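Local atomic coordinates of CSE1 (Thermus thermophilus, PDB entry 4AN8), a protein that serves as a subunit of the Cascade ribonucleoprotein complex and probably takes part in recognising foreign DNA during CRISPR adaptive immunity. Residues D215-E220 / G240-Y245. Numbering follows the deposited sequence.
Sequences DAPIWE and GRTRVY
Asp215, in the extended loop that follows helix 199-206, faces the N-terminal end of the short helix 241-245, and the two segments run close together, with CA atoms 4.6 Å apart for Asp215 and Gly240 and 4.4 Å for Pro217 and Arg243. The motif is a carboxylate from a preceding loop accepting the first-turn amides of a helix whose N-cap position is Gly240. The positive phi of Gly240 (91°) suits glycine, and its lack of a side chain leaves room for the carboxylate close to its backbone. With CG anti to the backbone N, Asp215 brings its carboxylate to these amides, each oxygen using its syn lone pair for one of them. Thr242 N donates to Asp215 OD2 at 2.8 Å with an N-H...O angle of 161°, and Arg243 N donates to Asp215 OD1 at 2.9 Å, more bent at 145°. The helix dipole would favour this buried negative charge. OD2 is gripped further by Tyr210 OH and by Thr242 OG1, whose hydroxyl meets it from above the carboxylate plane. Pro217, which has no amide hydrogen to offer, lies alongside Thr242, its CD 3.3 Å from Thr242 OG1. Arg243 packs its CB 3.2 Å from Ala216 O; its chain, bent at chi3, carries the guanidinium, bonded through NH1 to Thr239 O and Asp214 O, to where Asp215 OD1 lies over one face, 4.1 Å from Arg243 NH1, with no N-H aimed at the oxygen.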
ATOM      1  N   ASP A 215      -2.107  23.631   1.411  1.00 32.12           N
ATOM      2  CA  ASP A 215      -1.390  22.418   1.701  1.00 32.12           C
ATOM      3  C   ASP A 215       0.028  22.827   2.020  1.00 32.12           C
ATOM      4  O   ASP A 215       0.486  23.880   1.591  1.00 32.12           O
ATOM      5  CB  ASP A 215      -1.438  21.471   0.496  1.00 27.37           C
ATOM      6  CG  ASP A 215      -0.792  20.118   0.781  1.00 27.37           C
ATOM      7  OD1 ASP A 215      -0.875  19.638   1.921  1.00 27.37           O
ATOM      8  OD2 ASP A 215      -0.194  19.536  -0.139  1.00 27.37           O
ATOM      9  N   ALA A 216       0.713  22.000   2.795  1.00 20.46           N
ATOM     10  CA  ALA A 216       2.105  22.234   3.118  1.00 20.46           C
ATOM     11  C   ALA A 216       2.605  20.963   3.781  1.00 20.46           C
ATOM     12  O   ALA A 216       1.900  20.371   4.595  1.00 20.46           O
ATOM     13  CB  ALA A 216       2.240  23.441   4.092  1.00 19.12           C
ATOM     14  N   PRO A 217       3.803  20.528   3.410  1.00 23.65           N
ATOM     15  CA  PRO A 217       4.416  19.392   4.098  1.00 23.65           C
ATOM     16  C   PRO A 217       4.940  19.850   5.462  1.00 23.65           C
ATOM     17  O   PRO A 217       5.052  21.066   5.714  1.00 23.65           O
ATOM     18  CB  PRO A 217       5.581  19.004   3.175  1.00 22.51           C
ATOM     19  CG  PRO A 217       5.930  20.308   2.441  1.00 22.51           C
ATOM     20  CD  PRO A 217       4.607  21.034   2.278  1.00 22.51           C
ATOM     21  N   ILE A 218       5.255  18.882   6.321  1.00 23.77           N
ATOM     22  CA  ILE A 218       5.642  19.161   7.685  1.00 23.77           C
ATOM     23  C   ILE A 218       6.813  20.144   7.775  1.00 23.77           C
ATOM     24  O   ILE A 218       6.886  20.923   8.728  1.00 23.77           O
ATOM     25  CB  ILE A 218       5.994  17.859   8.449  1.00 17.32           C
ATOM     26  CG1 ILE A 218       6.088  18.120   9.971  1.00 17.32           C
ATOM     27  CG2 ILE A 218       7.304  17.223   7.895  1.00 17.32           C
ATOM     28  CD1 ILE A 218       4.761  18.533  10.616  1.00 17.32           C
ATOM     29  N   TRP A 219       7.719  20.136   6.794  1.00 24.18           N
ATOM     30  CA  TRP A 219       8.896  21.002   6.870  1.00 24.18           C
ATOM     31  C   TRP A 219       8.648  22.460   6.442  1.00 24.18           C
ATOM     32  O   TRP A 219       9.535  23.298   6.597  1.00 24.18           O
ATOM     33  CB  TRP A 219      10.072  20.409   6.085  1.00 19.67           C
ATOM     34  CG  TRP A 219       9.741  20.157   4.650  1.00 19.67           C
ATOM     35  CD1 TRP A 219       9.747  21.076   3.640  1.00 19.67           C
ATOM     36  CD2 TRP A 219       9.333  18.921   4.060  1.00 19.67           C
ATOM     37  NE1 TRP A 219       9.348  20.492   2.460  1.00 19.67           N
ATOM     38  CE2 TRP A 219       9.110  19.162   2.687  1.00 19.67           C
ATOM     39  CE3 TRP A 219       9.122  17.636   4.553  1.00 19.67           C
ATOM     40  CZ2 TRP A 219       8.708  18.165   1.808  1.00 19.67           C
ATOM     41  CZ3 TRP A 219       8.715  16.629   3.654  1.00 19.67           C
ATOM     42  CH2 TRP A 219       8.515  16.908   2.314  1.00 19.67           C
ATOM     43  N   GLU A 220       7.455  22.755   5.926  1.00 25.07           N
ATOM     44  CA  GLU A 220       7.086  24.105   5.509  1.00 25.07           C
ATOM     45  C   GLU A 220       6.337  24.885   6.604  1.00 25.07           C
ATOM     46  O   GLU A 220       5.985  26.047   6.415  1.00 25.07           O
ATOM     47  CB  GLU A 220       6.234  24.087   4.223  1.00 23.49           C
ATOM     48  CG  GLU A 220       7.021  23.903   2.911  1.00 23.49           C
ATOM     49  CD  GLU A 220       6.154  24.139   1.689  1.00 23.49           C
ATOM     50  OE1 GLU A 220       5.228  24.970   1.783  1.00 23.49           O
ATOM     51  OE2 GLU A 220       6.376  23.500   0.632  1.00 23.49           O
ATOM     52  N   GLY A 240      -5.052  17.959   2.519  1.00 27.10           N
ATOM     53  CA  GLY A 240      -3.829  18.475   1.929  1.00 27.10           C
ATOM     54  C   GLY A 240      -2.907  17.322   1.582  1.00 27.10           C
ATOM     55  O   GLY A 240      -2.445  16.597   2.465  1.00 27.10           O
ATOM     56  N   ARG A 241      -2.636  17.147   0.293  1.00 21.82           N
ATOM     57  CA  ARG A 241      -1.898  15.982  -0.172  1.00 21.82           C
ATOM     58  C   ARG A 241      -0.541  15.815   0.519  1.00 21.82           C
ATOM     59  O   ARG A 241      -0.246  14.753   1.055  1.00 21.82           O
ATOM     60  CB  ARG A 241      -1.720  15.998  -1.691  1.00 16.48           C
ATOM     61  CG  ARG A 241      -1.098  14.705  -2.239  1.00 16.48           C
ATOM     62  CD  ARG A 241      -0.857  14.819  -3.728  1.00 16.48           C
ATOM     63  NE  ARG A 241      -2.099  15.080  -4.449  1.00 16.48           N
ATOM     64  CZ  ARG A 241      -2.178  15.273  -5.755  1.00 16.48           C
ATOM     65  NH1 ARG A 241      -1.075  15.216  -6.521  1.00 16.48           N
ATOM     66  NH2 ARG A 241      -3.363  15.504  -6.300  1.00 16.48           N
ATOM     67  N   THR A 242       0.289  16.851   0.506  1.00 14.96           N
ATOM     68  CA  THR A 242       1.624  16.698   1.059  1.00 14.96           C
ATOM     69  C   THR A 242       1.614  16.777   2.563  1.00 14.96           C
ATOM     70  O   THR A 242       2.532  16.265   3.214  1.00 14.96           O
ATOM     71  CB  THR A 242       2.626  17.700   0.471  1.00 19.89           C
ATOM     72  OG1 THR A 242       2.356  19.008   0.983  1.00 19.89           O
ATOM     73  CG2 THR A 242       2.501  17.709  -1.038  1.00 19.89           C
ATOM     74  N   ARG A 243       0.586  17.406   3.129  1.00 19.05           N
ATOM     75  CA  ARG A 243       0.472  17.455   4.591  1.00 19.05           C
ATOM     76  C   ARG A 243       0.177  16.030   5.049  1.00 19.05           C
ATOM     77  O   ARG A 243       0.736  15.538   6.003  1.00 19.05           O
ATOM     78  CB  ARG A 243      -0.644  18.425   5.042  1.00 21.20           C
ATOM     79  CG  ARG A 243      -0.964  18.354   6.529  1.00 21.20           C
ATOM     80  CD  ARG A 243      -2.096  19.340   6.958  1.00 21.20           C
ATOM     81  NE  ARG A 243      -1.764  20.736   6.651  1.00 21.20           N
ATOM     82  CZ  ARG A 243      -2.358  21.438   5.681  1.00 21.20           C
ATOM     83  NH1 ARG A 243      -3.328  20.908   4.932  1.00 21.20           N
ATOM     84  NH2 ARG A 243      -1.997  22.687   5.462  1.00 21.20           N
ATOM     85  N   VAL A 244      -0.714  15.366   4.344  1.00 16.51           N
ATOM     86  CA  VAL A 244      -0.989  13.971   4.636  1.00 16.51           C
ATOM     87  C   VAL A 244       0.187  13.017   4.341  1.00 16.51           C
ATOM     88  O   VAL A 244       0.470  12.160   5.145  1.00 16.51           O
ATOM     89  CB  VAL A 244      -2.309  13.526   4.010  1.00 14.78           C
ATOM     90  CG1 VAL A 244      -2.539  12.019   4.242  1.00 14.78           C
ATOM     91  CG2 VAL A 244      -3.438  14.334   4.649  1.00 14.78           C
ATOM     92  N   TYR A 245       0.891  13.204   3.227  1.00 19.31           N
ATOM     93  CA  TYR A 245       2.107  12.428   2.919  1.00 19.31           C
ATOM     94  C   TYR A 245       3.182  12.545   4.003  1.00 19.31           C
ATOM     95  O   TYR A 245       4.010  11.649   4.184  1.00 19.31           O
ATOM     96  CB  TYR A 245       2.738  12.920   1.609  1.00 17.81           C
ATOM     97  CG  TYR A 245       2.080  12.431   0.330  1.00 17.81           C
ATOM     98  CD1 TYR A 245       0.936  11.609   0.353  1.00 17.81           C
ATOM     99  CD2 TYR A 245       2.600  12.801  -0.903  1.00 17.81           C
ATOM    100  CE1 TYR A 245       0.359  11.167  -0.824  1.00 17.81           C
ATOM    101  CE2 TYR A 245       2.031  12.361  -2.087  1.00 17.81           C
ATOM    102  CZ  TYR A 245       0.923  11.548  -2.048  1.00 17.81           C
ATOM    103  OH  TYR A 245       0.378  11.144  -3.242  1.00 17.81           O
TER